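ICChI, a glycosylated chitinase (Ipomoea carnea, PDB 6IDN) hydrolyses chitin as a plant glycoside hydrolase of family 18, a glycosylated TIM-barrel enzyme that also has lysozyme activity. Local coordinates at residues I5-D10 / I28-L33; F75-G80 / D123-D128; A159-D164 / Y184-C189. All coordinates share one frame; numbering follows the deposited sequence.

Contact 1 (I5-D10 / I28-L33)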
ATOM      1  N   ILE A   5       1.513   5.981  -4.075  1.00 18.65           N
ATOM      2  CA  ILE A   5       1.857   5.210  -5.262  1.00 19.47           C
ATOM      3  C   ILE A   5       2.709   4.020  -4.863  1.00 18.39           C
ATOM      4  O   ILE A   5       3.467   4.073  -3.893  1.00 20.08           O
ATOM      5  CB  ILE A   5       2.582   6.058  -6.331  1.00 24.07           C
ATOM      6  CG1 ILE A   5       2.536   5.320  -7.678  1.00 22.04           C
ATOM      7  CG2 ILE A   5       4.023   6.363  -5.897  1.00 25.96           C
ATOM      8  CD1 ILE A   5       2.511   6.217  -8.883  1.00 23.47           C
ATOM      9  N   TYR A   6       2.585   2.940  -5.640  1.00 17.59           N
ATOM     10  CA  TYR A   6       3.427   1.760  -5.484  1.00 16.60           C
ATOM     11  C   TYR A   6       4.702   1.876  -6.313  1.00 18.70           C
ATOM     12  O   TYR A   6       4.673   2.274  -7.481  1.00 20.57           O
ATOM     13  CB  TYR A   6       2.665   0.496  -5.888  1.00 18.49           C
ATOM     14  CG  TYR A   6       1.708   0.036  -4.816  1.00 19.26           C
ATOM     15  CD1 TYR A   6       0.436   0.585  -4.720  1.00 17.16           C
ATOM     16  CD2 TYR A   6       2.071  -0.947  -3.902  1.00 16.54           C
ATOM     17  CE1 TYR A   6      -0.434   0.191  -3.732  1.00 16.78           C
ATOM     18  CE2 TYR A   6       1.194  -1.363  -2.910  1.00 17.22           C
ATOM     19  CZ  TYR A   6      -0.058  -0.784  -2.837  1.00 17.18           C
ATOM     20  OH  TYR A   6      -0.937  -1.166  -1.850  1.00 16.99           O
ATOM     21  N   TRP A   7       5.811   1.486  -5.698  1.00 18.78           N
ATOM     22  CA  TRP A   7       7.104   1.466  -6.360  1.00 18.99           C
ATOM     23  C   TRP A   7       7.797   0.157  -6.015  1.00 21.69           C
ATOM     24  O   TRP A   7       7.600  -0.396  -4.929  1.00 19.98           O
ATOM     25  CB  TRP A   7       7.960   2.667  -5.931  1.00 23.03           C
ATOM     26  CG  TRP A   7       9.372   2.691  -6.463  1.00 23.39           C
ATOM     27  CD1 TRP A   7       9.812   3.373  -7.552  1.00 23.14           C
ATOM     28  CD2 TRP A   7      10.531   2.038  -5.904  1.00 24.43           C
ATOM     29  NE1 TRP A   7      11.174   3.183  -7.723  1.00 24.97           N
ATOM     30  CE2 TRP A   7      11.630   2.365  -6.721  1.00 29.92           C
ATOM     31  CE3 TRP A   7      10.738   1.208  -4.796  1.00 27.71           C
ATOM     32  CZ2 TRP A   7      12.909   1.887  -6.467  1.00 32.15           C
ATOM     33  CZ3 TRP A   7      12.009   0.734  -4.547  1.00 26.93           C
ATOM     34  CH2 TRP A   7      13.077   1.076  -5.376  1.00 27.90           C
ATOM     35  N   GLY A   8       8.581  -0.349  -6.961  1.00 23.09           N
ATOM     36  CA  GLY A   8       9.392  -1.523  -6.704  1.00 23.52           C
ATOM     37  C   GLY A   8       9.284  -2.620  -7.742  1.00 26.60           C
ATOM     38  O   GLY A   8      10.196  -3.441  -7.868  1.00 26.81           O
ATOM     39  N   GLN A   9       8.184  -2.656  -8.496  1.00 26.34           N
ATOM     40  CA  GLN A   9       7.875  -3.822  -9.308  1.00 25.37           C
ATOM     41  C   GLN A   9       8.185  -3.634 -10.791  1.00 27.12           C
ATOM     42  O   GLN A   9       7.756  -4.457 -11.612  1.00 29.87           O
ATOM     43  CB  GLN A   9       6.413  -4.222  -9.104  1.00 23.99           C
ATOM     44  CG  GLN A   9       6.149  -4.883  -7.750  1.00 24.16           C
ATOM     45  CD  GLN A   9       6.995  -6.120  -7.565  1.00 27.99           C
ATOM     46  OE1 GLN A   9       6.827  -7.109  -8.285  1.00 31.15           O
ATOM     47  NE2 GLN A   9       7.946  -6.067  -6.621  1.00 24.33           N
ATOM     48  N   ASP A  10       8.952  -2.607 -11.154  1.00 30.06           N
ATOM     49  CA  ASP A  10       9.514  -2.521 -12.499  1.00 28.84           C
ATOM     50  C   ASP A  10      10.795  -1.699 -12.445  1.00 28.61           C
ATOM     51  O   ASP A  10      10.758  -0.508 -12.120  1.00 32.03           O
ATOM     52  CB  ASP A  10       8.511  -1.916 -13.489  1.00 29.25           C
ATOM     53  CG  ASP A  10       8.894  -2.187 -14.931  1.00 42.40           C
ATOM     54  OD1 ASP A  10      10.022  -1.817 -15.330  1.00 40.77           O
ATOM     55  OD2 ASP A  10       8.069  -2.771 -15.669  1.00 43.94           O
ATOM     56  N   ILE A  28       4.759   6.488  -0.469  1.00 20.21           N
ATOM     57  CA  ILE A  28       5.303   5.489  -1.388  1.00 20.73           C
ATOM     58  C   ILE A  28       5.148   4.131  -0.734  1.00 15.77           C
ATOM     59  O   ILE A  28       5.674   3.910   0.361  1.00 18.07           O
ATOM     60  CB  ILE A  28       6.789   5.722  -1.715  1.00 22.91           C
ATOM     61  CG1 ILE A  28       7.080   7.191  -2.017  1.00 25.03           C
ATOM     62  CG2 ILE A  28       7.236   4.811  -2.876  1.00 22.69           C
ATOM     63  CD1 ILE A  28       6.511   7.663  -3.310  1.00 30.62           C
ATOM     64  N   ASN A  29       4.463   3.215  -1.411  1.00 16.57           N
ATOM     65  CA  ASN A  29       4.406   1.820  -0.971  1.00 16.95           C
ATOM     66  C   ASN A  29       5.453   1.031  -1.745  1.00 17.76           C
ATOM     67  O   ASN A  29       5.328   0.862  -2.961  1.00 17.98           O
ATOM     68  CB  ASN A  29       3.026   1.215  -1.204  1.00 19.03           C
ATOM     69  CG  ASN A  29       1.956   1.891  -0.405  1.00 16.28           C
ATOM     70  OD1 ASN A  29       2.146   2.189   0.773  1.00 19.34           O
ATOM     71  ND2 ASN A  29       0.801   2.118  -1.039  1.00 18.03           N
ATOM     72  N   ILE A  30       6.459   0.514  -1.045  1.00 17.57           N
ATOM     73  CA  ILE A  30       7.504  -0.292  -1.672  1.00 19.19           C
ATOM     74  C   ILE A  30       7.039  -1.747  -1.648  1.00 18.53           C
ATOM     75  O   ILE A  30       6.924  -2.354  -0.580  1.00 18.68           O
ATOM     76  CB  ILE A  30       8.854  -0.131  -0.956  1.00 18.19           C
ATOM     77  CG1 ILE A  30       9.358   1.320  -1.018  1.00 23.39           C
ATOM     78  CG2 ILE A  30       9.894  -1.112  -1.530  1.00 21.29           C
ATOM     79  CD1 ILE A  30      10.721   1.531  -0.337  1.00 23.07           C
ATOM     80  N   GLY A  31       6.776  -2.318  -2.817  1.00 19.62           N
ATOM     81  CA  GLY A  31       6.314  -3.699  -2.922  1.00 20.16           C
ATOM     82  C   GLY A  31       7.357  -4.526  -3.651  1.00 21.08           C
ATOM     83  O   GLY A  31       8.020  -4.019  -4.559  1.00 22.33           O
ATOM     84  N   PHE A  32       7.510  -5.801  -3.264  1.00 23.14           N
ATOM     85  CA  PHE A  32       6.681  -6.512  -2.287  1.00 22.36           C
ATOM     86  C   PHE A  32       7.486  -7.486  -1.447  1.00 20.51           C
ATOM     87  O   PHE A  32       8.469  -8.052  -1.917  1.00 21.38           O
ATOM     88  CB  PHE A  32       5.571  -7.311  -2.981  1.00 21.98           C
ATOM     89  CG  PHE A  32       4.479  -6.461  -3.550  1.00 20.60           C
ATOM     90  CD1 PHE A  32       3.586  -5.802  -2.711  1.00 16.32           C
ATOM     91  CD2 PHE A  32       4.347  -6.316  -4.920  1.00 23.19           C
ATOM     92  CE1 PHE A  32       2.559  -5.019  -3.238  1.00 18.22           C
ATOM     93  CE2 PHE A  32       3.338  -5.531  -5.453  1.00 20.77           C
ATOM     94  CZ  PHE A  32       2.445  -4.873  -4.611  1.00 17.88           C
ATOM     95  N   LEU A  33       7.062  -7.704  -0.205  1.00 19.31           N
ATOM     96  CA  LEU A  33       7.541  -8.855   0.562  1.00 20.67           C
ATOM     97  C   LEU A  33       6.676 -10.037   0.141  1.00 21.70           C
ATOM     98  O   LEU A  33       5.512 -10.142   0.538  1.00 20.12           O
ATOM     99  CB  LEU A  33       7.458  -8.593   2.064  1.00 18.45           C
ATOM    100  CG  LEU A  33       8.275  -9.525   2.963  1.00 20.73           C
ATOM    101  CD1 LEU A  33       9.766  -9.194   2.856  1.00 18.42           C
ATOM    102  CD2 LEU A  33       7.824  -9.426   4.407  1.00 21.14           C
TER
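Backbone bonds join Ile-5 and Trp-7 to Asn-29 and Gly-31 of strand 28-33 in the alternation of a parallel pair, here of a beta-alpha-beta unit. Asn-29 N donates to Ile-5 O, Trp-7 N to Asn-29 O (2.8 Å) and Gly-31 N to Trp-7 O, all nearly straight. Past the strand end the Gln-9 side chain takes over: it bends at chi2 (-58°) and NE2 reaches Gly-31 O at 2.9 Å, arriving from above that carbonyl plane. Gly-8 has no room for a side chain, since a CB would run into Gly-31 O.

Among the aromatic contacts, Asn-29 lies over one face of the Tyr-6 ring, its CB 3.8 Å from the ring centroid in a CH-pi contact and its ND2 3.5 Å above the plane toward the rim. The Tyr-6 and Phe-32 rings meet obliquely, planes 37° apart, and Gln-9 CG packs 3.6 Å from Phe-32 CD2. A non-proline cis peptide links Gly-31, the Gln-9 acceptor, to Phe-32.

Apolar contacts lie on the other face: Ile-5 CG2 touches Ile-28 CD1, Trp-7 CB touches Ile-28 CG2, and the indole lies alongside Ile-30.

On that face helix 16-21 covers Trp-7 and Ile-28 through Leu-16 and Thr-19, and Trp-7 NE1 bonds to Gly-14 O. Tyr-6 OH bonds to Asp-123, while strands 250-256 and 73-80 flank the pair.

Contact 2 (F75-G80 / D123-D128)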
ATOM      1  N   PHE A  75       6.238   3.188   3.051  1.00 18.47           N
ATOM      2  CA  PHE A  75       5.790   1.938   3.648  1.00 17.61           C
ATOM      3  C   PHE A  75       6.392   0.744   2.913  1.00 16.21           C
ATOM      4  O   PHE A  75       6.667   0.814   1.713  1.00 19.98           O
ATOM      5  CB  PHE A  75       4.253   1.814   3.603  1.00 16.78           C
ATOM      6  CG  PHE A  75       3.507   2.935   4.288  1.00 19.27           C
ATOM      7  CD1 PHE A  75       4.105   3.716   5.281  1.00 20.39           C
ATOM      8  CD2 PHE A  75       2.197   3.203   3.936  1.00 19.34           C
ATOM      9  CE1 PHE A  75       3.385   4.750   5.901  1.00 18.21           C
ATOM     10  CE2 PHE A  75       1.472   4.224   4.543  1.00 19.41           C
ATOM     11  CZ  PHE A  75       2.076   5.010   5.524  1.00 19.18           C
ATOM     12  N   LEU A  76       6.536  -0.373   3.634  1.00 16.50           N
ATOM     13  CA  LEU A  76       6.791  -1.668   3.007  1.00 15.77           C
ATOM     14  C   LEU A  76       5.466  -2.386   2.777  1.00 15.60           C
ATOM     15  O   LEU A  76       4.663  -2.521   3.709  1.00 17.33           O
ATOM     16  CB  LEU A  76       7.688  -2.540   3.889  1.00 16.80           C
ATOM     17  CG  LEU A  76       7.852  -3.976   3.366  1.00 19.40           C
ATOM     18  CD1 LEU A  76       8.716  -3.995   2.107  1.00 22.22           C
ATOM     19  CD2 LEU A  76       8.461  -4.888   4.412  1.00 20.39           C
ATOM     20  N   SER A  77       5.242  -2.857   1.552  0.64 15.32           N
ATOM     21  CA  SER A  77       3.998  -3.533   1.198  0.64 16.42           C
ATOM     22  C   SER A  77       4.182  -5.046   1.259  0.64 17.44           C
ATOM     23  O   SER A  77       5.038  -5.601   0.563  0.64 18.59           O
ATOM     24  CB  SER A  77       3.510  -3.120  -0.188  0.64 16.42           C
ATOM     25  OG  SER A  77       2.208  -3.632  -0.440  0.64 15.74           O
ATOM     26  N   LEU A  78       3.343  -5.706   2.063  1.00 14.87           N
ATOM     27  CA  LEU A  78       3.301  -7.161   2.151  1.00 16.22           C
ATOM     28  C   LEU A  78       2.443  -7.753   1.047  1.00 20.76           C
ATOM     29  O   LEU A  78       1.305  -7.323   0.833  1.00 18.28           O
ATOM     30  CB  LEU A  78       2.710  -7.615   3.484  1.00 15.97           C
ATOM     31  CG  LEU A  78       3.246  -6.994   4.766  1.00 14.70           C
ATOM     32  CD1 LEU A  78       2.450  -7.536   5.948  1.00 18.20           C
ATOM     33  CD2 LEU A  78       4.747  -7.255   4.951  1.00 20.25           C
ATOM     34  N   GLY A  79       2.969  -8.778   0.382  1.00 19.15           N
ATOM     35  CA  GLY A  79       2.105  -9.633  -0.405  1.00 18.20           C
ATOM     36  C   GLY A  79       2.168  -9.397  -1.897  1.00 22.92           C
ATOM     37  O   GLY A  79       3.195  -9.654  -2.532  1.00 27.61           O
ATOM     38  N   GLY A  80       1.083  -8.891  -2.468  1.00 22.36           N
ATOM     39  CA  GLY A  80       1.011  -8.692  -3.897  1.00 26.41           C
ATOM     40  C   GLY A  80       0.431  -9.898  -4.606  1.00 28.28           C
ATOM     41  O   GLY A  80       0.004 -10.889  -4.001  1.00 27.78           O
ATOM     42  N   ASP A 123       2.135  -1.765   4.646  1.00 15.47           N
ATOM     43  CA  ASP A 123       0.954  -1.823   3.787  1.00 15.11           C
ATOM     44  C   ASP A 123       0.577  -3.288   3.591  1.00 13.69           C
ATOM     45  O   ASP A 123       1.437  -4.113   3.271  1.00 16.16           O
ATOM     46  CB  ASP A 123       1.250  -1.164   2.439  1.00 12.63           C
ATOM     47  CG  ASP A 123       0.131  -1.336   1.427  1.00 16.64           C
ATOM     48  OD1 ASP A 123      -1.001  -0.900   1.722  1.00 16.35           O
ATOM     49  OD2 ASP A 123       0.404  -1.867   0.327  1.00 17.94           O
ATOM     50  N   PHE A 124      -0.705  -3.611   3.783  1.00 15.16           N
ATOM     51  CA  PHE A 124      -1.192  -4.994   3.700  1.00 13.64           C
ATOM     52  C   PHE A 124      -1.849  -5.177   2.333  1.00 13.34           C
ATOM     53  O   PHE A 124      -3.033  -4.894   2.167  1.00 15.83           O
ATOM     54  CB  PHE A 124      -2.219  -5.291   4.792  1.00 11.72           C
ATOM     55  CG  PHE A 124      -1.667  -5.447   6.186  1.00 14.68           C
ATOM     56  CD1 PHE A 124      -0.826  -4.498   6.761  1.00 13.34           C
ATOM     57  CD2 PHE A 124      -2.072  -6.530   6.961  1.00 15.16           C
ATOM     58  CE1 PHE A 124      -0.370  -4.654   8.058  1.00 13.63           C
ATOM     59  CE2 PHE A 124      -1.635  -6.691   8.276  1.00 17.84           C
ATOM     60  CZ  PHE A 124      -0.770  -5.764   8.825  1.00 15.86           C
ATOM     61  N   ASP A 125      -1.081  -5.660   1.353  1.00 16.00           N
ATOM     62  CA  ASP A 125      -1.619  -5.905   0.009  1.00 15.86           C
ATOM     63  C   ASP A 125      -1.844  -7.402  -0.183  1.00 17.11           C
ATOM     64  O   ASP A 125      -1.262  -8.051  -1.038  1.00 18.13           O
ATOM     65  CB  ASP A 125      -0.685  -5.327  -1.059  1.00 16.00           C
ATOM     66  CG  ASP A 125      -1.318  -5.310  -2.446  1.00 21.18           C
ATOM     67  OD1 ASP A 125      -2.542  -5.535  -2.556  1.00 21.42           O
ATOM     68  OD2 ASP A 125      -0.592  -5.088  -3.445  1.00 26.94           O
ATOM     69  N   ILE A 126      -2.702  -7.944   0.674  1.00 15.92           N
ATOM     70  CA  ILE A 126      -2.940  -9.385   0.742  1.00 15.24           C
ATOM     71  C   ILE A 126      -3.936  -9.759  -0.355  1.00 21.09           C
ATOM     72  O   ILE A 126      -5.112  -9.410  -0.280  1.00 18.33           O
ATOM     73  CB  ILE A 126      -3.456  -9.788   2.132  1.00 17.06           C
ATOM     74  CG1 ILE A 126      -2.523  -9.259   3.234  1.00 17.51           C
ATOM     75  CG2 ILE A 126      -3.609 -11.310   2.238  1.00 20.13           C
ATOM     76  CD1 ILE A 126      -1.026  -9.555   2.993  1.00 17.74           C
ATOM     77  N   GLU A 127      -3.462 -10.477  -1.377  1.00 20.54           N
ATOM     78  CA  GLU A 127      -4.275 -10.841  -2.530  0.56 21.75           C
ATOM     79  C   GLU A 127      -4.424 -12.338  -2.729  1.00 21.31           C
ATOM     80  O   GLU A 127      -5.148 -12.754  -3.646  1.00 25.33           O
ATOM     81  CB  GLU A 127      -3.681 -10.264  -3.822  0.56 23.24           C
ATOM     82  CG  GLU A 127      -3.523  -8.770  -3.866  0.56 29.77           C
ATOM     83  CD  GLU A 127      -2.933  -8.319  -5.185  0.56 27.19           C
ATOM     84  OE1 GLU A 127      -3.350  -8.850  -6.239  0.56 28.79           O
ATOM     85  OE2 GLU A 127      -2.048  -7.440  -5.175  0.56 29.54           O
ATOM     86  N   ASP A 128      -3.742 -13.158  -1.941  1.00 21.99           N
ATOM     87  CA  ASP A 128      -3.876 -14.600  -2.092  1.00 22.79           C
ATOM     88  C   ASP A 128      -3.443 -15.257  -0.792  1.00 20.72           C
ATOM     89  O   ASP A 128      -2.931 -14.605   0.116  1.00 23.16           O
ATOM     90  CB  ASP A 128      -3.089 -15.132  -3.305  1.00 29.84           C
ATOM     91  CG  ASP A 128      -1.586 -15.141  -3.088  1.00 40.96           C
ATOM     92  OD1 ASP A 128      -1.024 -14.053  -2.897  1.00 53.84           O
ATOM     93  OD2 ASP A 128      -0.958 -16.228  -3.136  1.00 53.50           O
TER
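Ser-77 and Asp-123 pair on neighbouring parallel strands of the TIM barrel, and the segment 123-128 carries Asp-Phe-Asp-Ile-Glu, the DxDxE end of the family 18 signature DxxDxDxE, whose first aspartate would be Asp-120. In that motif the final glutamate is the usual proton donor, so Glu-127 is probably the catalytic acid here.

Four backbone bonds run in alternation. Asp-123 N gives to Leu-76 O, and Asp-123 O takes Leu-78 N at 2.8 Å, nearly in line with the carbonyl. Leu-78 O then accepts Asp-125 N within its carbonyl plane, though the N-H is bent (135°). Last, Gly-80 N reaches Asp-125 O at 2.9 Å. At Gly-79 a side chain would collide with Asp-125 O.

The buried carboxylate of Asp-123 is supplied at both oxygens. OD2 receives Ser-77 OG, in one of that serine's two conformers, at 2.6 Å on its anti side and also bonds to Tyr-6 OH; OD1 has a weak bond from Trp-180 NE1. Asp-125 OD1 is weakly bonded by Gln-182 NE2. An alanine in place of Asp-123 would remove the carboxylate and would probably leave the hydroxyls of Ser-77 and Tyr-6 without their shared buried partner. Tyr-85 OH bonds to Gly-80 O and Glu-127 N.

On the opposite face Leu-78 and Phe-124 pack on Leu-137 of helix 134-148, and Ile-126 CD1 lies 4.2 Å from Leu-78 CB. Asp-125 CB comes 3.4 Å from Leu-78 O.

Contact 3 (A159-D164 / Y184-C189)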
ATOM      1  N   ALA A 159      -9.551  -5.145  -2.349  1.00 15.13           N
ATOM      2  CA  ALA A 159     -10.263  -4.910  -3.595  1.00 16.69           C
ATOM      3  C   ALA A 159     -11.648  -4.347  -3.287  1.00 17.72           C
ATOM      4  O   ALA A 159     -12.110  -4.357  -2.144  1.00 18.76           O
ATOM      5  CB  ALA A 159     -10.353  -6.203  -4.406  1.00 22.95           C
ATOM      6  N   CYS A 160     -12.335  -3.841  -4.319  1.00 17.13           N
ATOM      7  CA  CYS A 160     -13.501  -3.013  -4.028  1.00 18.00           C
ATOM      8  C   CYS A 160     -14.751  -3.789  -3.625  1.00 21.07           C
ATOM      9  O   CYS A 160     -15.679  -3.168  -3.103  1.00 21.90           O
ATOM     10  CB  CYS A 160     -13.840  -2.089  -5.207  1.00 16.75           C
ATOM     11  SG  CYS A 160     -14.030  -2.834  -6.872  1.00 20.73           S
ATOM     12  N   GLU A 161     -14.829  -5.103  -3.862  1.00 19.10           N
ATOM     13  CA  GLU A 161     -16.042  -5.846  -3.512  1.00 22.78           C
ATOM     14  C   GLU A 161     -16.040  -6.078  -2.006  1.00 22.03           C
ATOM     15  O   GLU A 161     -15.168  -6.772  -1.476  1.00 28.58           O
ATOM     16  CB  GLU A 161     -16.138  -7.158  -4.291  1.00 26.61           C
ATOM     17  CG  GLU A 161     -17.539  -7.735  -4.343  1.00 32.30           C
ATOM     18  CD  GLU A 161     -17.724  -8.769  -5.432  1.00 38.67           C
ATOM     19  OE1 GLU A 161     -16.746  -9.094  -6.146  1.00 38.70           O
ATOM     20  OE2 GLU A 161     -18.858  -9.270  -5.557  1.00 48.44           O
ATOM     21  N   PHE A 162     -16.989  -5.466  -1.313  1.00 25.41           N
ATOM     22  CA  PHE A 162     -17.058  -5.457   0.138  1.00 20.36           C
ATOM     23  C   PHE A 162     -17.960  -6.584   0.633  1.00 22.44           C
ATOM     24  O   PHE A 162     -19.047  -6.802   0.078  1.00 27.50           O
ATOM     25  CB  PHE A 162     -17.598  -4.107   0.624  1.00 20.00           C
ATOM     26  CG  PHE A 162     -17.644  -3.965   2.123  1.00 20.82           C
ATOM     27  CD1 PHE A 162     -18.724  -4.458   2.840  1.00 23.96           C
ATOM     28  CD2 PHE A 162     -16.611  -3.349   2.808  1.00 19.28           C
ATOM     29  CE1 PHE A 162     -18.782  -4.337   4.223  1.00 29.56           C
ATOM     30  CE2 PHE A 162     -16.655  -3.216   4.185  1.00 19.18           C
ATOM     31  CZ  PHE A 162     -17.747  -3.716   4.896  1.00 23.22           C
ATOM     32  N   PRO A 163     -17.556  -7.329   1.675  1.00 23.95           N
ATOM     33  CA  PRO A 163     -16.283  -7.235   2.393  1.00 26.81           C
ATOM     34  C   PRO A 163     -15.185  -8.008   1.672  1.00 18.76           C
ATOM     35  O   PRO A 163     -15.502  -8.971   0.967  1.00 24.44           O
ATOM     36  CB  PRO A 163     -16.610  -7.859   3.751  1.00 30.01           C
ATOM     37  CG  PRO A 163     -17.672  -8.863   3.446  1.00 34.75           C
ATOM     38  CD  PRO A 163     -18.481  -8.297   2.302  1.00 26.84           C
ATOM     39  N   ASP A 164     -13.932  -7.574   1.829  1.00 18.01           N
ATOM     40  CA  ASP A 164     -12.798  -8.223   1.184  1.00 18.40           C
ATOM     41  C   ASP A 164     -12.418  -9.486   1.948  1.00 19.53           C
ATOM     42  O   ASP A 164     -12.174  -9.438   3.156  1.00 21.13           O
ATOM     43  CB  ASP A 164     -11.615  -7.252   1.135  1.00 19.60           C
ATOM     44  CG  ASP A 164     -10.433  -7.822   0.409  1.00 21.51           C
ATOM     45  OD1 ASP A 164     -10.368  -7.668  -0.829  1.00 23.83           O
ATOM     46  OD2 ASP A 164      -9.579  -8.448   1.065  1.00 19.41           O
ATOM     47  N   TYR A 184     -10.375  -1.514  -9.379  1.00 15.86           N
ATOM     48  CA  TYR A 184      -9.883  -1.992 -10.665  1.00 17.03           C
ATOM     49  C   TYR A 184      -9.790  -3.501 -10.608  1.00 16.66           C
ATOM     50  O   TYR A 184      -9.725  -4.100  -9.531  1.00 18.46           O
ATOM     51  CB  TYR A 184      -8.527  -1.385 -11.075  1.00 18.59           C
ATOM     52  CG  TYR A 184      -7.385  -1.415 -10.058  1.00 16.03           C
ATOM     53  CD1 TYR A 184      -7.253  -0.411  -9.101  1.00 18.15           C
ATOM     54  CD2 TYR A 184      -6.424  -2.423 -10.083  1.00 18.88           C
ATOM     55  CE1 TYR A 184      -6.204  -0.405  -8.188  1.00 16.35           C
ATOM     56  CE2 TYR A 184      -5.375  -2.431  -9.172  1.00 21.27           C
ATOM     57  CZ  TYR A 184      -5.273  -1.426  -8.219  1.00 18.37           C
ATOM     58  OH  TYR A 184      -4.230  -1.420  -7.307  1.00 19.69           O
ATOM     59  N   ASN A 185      -9.809  -4.094 -11.794  1.00 18.41           N
ATOM     60  CA  ASN A 185      -9.819  -5.547 -11.977  1.00 22.42           C
ATOM     61  C   ASN A 185     -11.022  -6.207 -11.314  1.00 23.68           C
ATOM     62  O   ASN A 185     -10.974  -7.401 -10.996  1.00 27.57           O
ATOM     63  CB  ASN A 185      -8.518  -6.186 -11.472  1.00 23.14           C
ATOM     64  CG  ASN A 185      -7.314  -5.749 -12.277  1.00 26.69           C
ATOM     65  OD1 ASN A 185      -7.445  -5.399 -13.444  1.00 28.34           O
ATOM     66  ND2 ASN A 185      -6.131  -5.775 -11.658  1.00 32.32           N
ATOM     67  N   ASN A 186     -12.111  -5.467 -11.103  1.00 22.53           N
ATOM     68  CA  ASN A 186     -13.369  -6.069 -10.658  1.00 23.50           C
ATOM     69  C   ASN A 186     -14.525  -5.293 -11.259  1.00 21.06           C
ATOM     70  O   ASN A 186     -14.996  -4.306 -10.682  1.00 19.53           O
ATOM     71  CB  ASN A 186     -13.497  -6.113  -9.137  1.00 21.57           C
ATOM     72  CG  ASN A 186     -14.659  -6.984  -8.696  1.00 29.64           C
ATOM     73  OD1 ASN A 186     -15.559  -7.267  -9.487  1.00 30.48           O
ATOM     74  ND2 ASN A 186     -14.652  -7.407  -7.436  1.00 31.51           N
ATOM     75  N   PRO A 187     -15.034  -5.733 -12.412  1.00 23.97           N
ATOM     76  CA  PRO A 187     -16.137  -5.007 -13.069  1.00 22.80           C
ATOM     77  C   PRO A 187     -17.421  -4.941 -12.252  1.00 22.90           C
ATOM     78  O   PRO A 187     -18.342  -4.220 -12.643  1.00 24.55           O
ATOM     79  CB  PRO A 187     -16.350  -5.797 -14.366  1.00 25.30           C
ATOM     80  CG  PRO A 187     -15.017  -6.459 -14.622  1.00 31.21           C
ATOM     81  CD  PRO A 187     -14.499  -6.812 -13.259  1.00 24.64           C
ATOM     82  N   ARG A 188     -17.512  -5.656 -11.131  1.00 23.47           N
ATOM     83  CA  ARG A 188     -18.698  -5.536 -10.296  1.00 25.74           C
ATOM     84  C   ARG A 188     -18.751  -4.188  -9.581  1.00 22.64           C
ATOM     85  O   ARG A 188     -19.843  -3.690  -9.277  1.00 24.08           O
ATOM     86  CB  ARG A 188     -18.738  -6.696  -9.295  1.00 26.74           C
ATOM     87  CG  ARG A 188     -18.825  -8.074  -9.963  1.00 37.45           C
ATOM     88  CD  ARG A 188     -18.592  -9.208  -8.964  1.00 45.11           C
ATOM     89  NE  ARG A 188     -18.370 -10.484  -9.648  1.00 40.69           N
ATOM     90  CZ  ARG A 188     -17.584 -11.455  -9.189  1.00 43.89           C
ATOM     91  NH1 ARG A 188     -16.942 -11.306  -8.031  1.00 37.91           N
ATOM     92  NH2 ARG A 188     -17.443 -12.577  -9.890  1.00 51.11           N
ATOM     93  N   CYS A 189     -17.601  -3.571  -9.311  1.00 19.79           N
ATOM     94  CA  CYS A 189     -17.590  -2.318  -8.571  1.00 15.49           C
ATOM     95  C   CYS A 189     -16.722  -1.210  -9.164  1.00 19.43           C
ATOM     96  O   CYS A 189     -16.798  -0.088  -8.662  1.00 19.05           O
ATOM     97  CB  CYS A 189     -17.153  -2.544  -7.109  1.00 21.15           C
ATOM     98  SG  CYS A 189     -15.833  -3.799  -6.848  1.00 21.89           S
TER
HETATM   99  O   HOH W   1     -13.167  -7.115  -5.390  1.00 41.47           O
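Cys-160 turns its sulfur in between backbone N and carbonyl carbon (chi1 52°), Cys-189 turns its own SG to meet it, and the two SG atoms close a disulfide of 2.0 Å with a chi3 of 80°. Glu-161 sends CG away from its own N (chi1 -160°) and stays extended, which carries the carboxylate across to the other loop.

There OE1 accepts two donors. Arg-188 NH1 comes in at 2.9 Å on the syn lone pair, with OE1 in the guanidinium plane, and makes a salt bridge. Asn-186 ND2 meets the anti side at 3.0 Å, tilted well out of the carboxylate plane, the oxygen lying in its amide plane. Glu-161 N donates to a water at 3.0 Å; a link from that water to Asn-186 ND2 is doubtful. The other end of the amide is used locally: Asn-186 OD1 accepts Arg-188 N in an Asx turn, which fixes how the amide is rotated.

Both segments are loops following barrel strands 153-156 and 178-182. Phe-162 meets Trp-206 edge-to-face and touches a bound N-acetylglucosamine.

A covalent link beside a shared carboxylate oxygen thus ties the two loops: the disulfide limits their separation, while the charged and amide donors probably stabilise the negative charge on Glu-161.

How the contacts relate
Contacts 1 and 2 are successive parts of one barrel sheet, their centres 9 Å apart, meeting where strand 27-36 neighbours strand 73-80. Ile-30 O and Ser-77 N lie 2.8 Å apart, a probable hydrogen bond between the strands, with the Tyr-6 to Asp-123 bond as a second joint. Phe-32 CE1 also packs 3.2 Å from Asp-125 OD2, bringing contact 1 up to the acidic motif of contact 2, the probable active site. Contact 3 touches neither: its centre is about 17 Å from that of contact 2 and about 21 Å from that of contact 1. Separate glycans lie near Gln-9 of contact 1 and Phe-162 of contact 3.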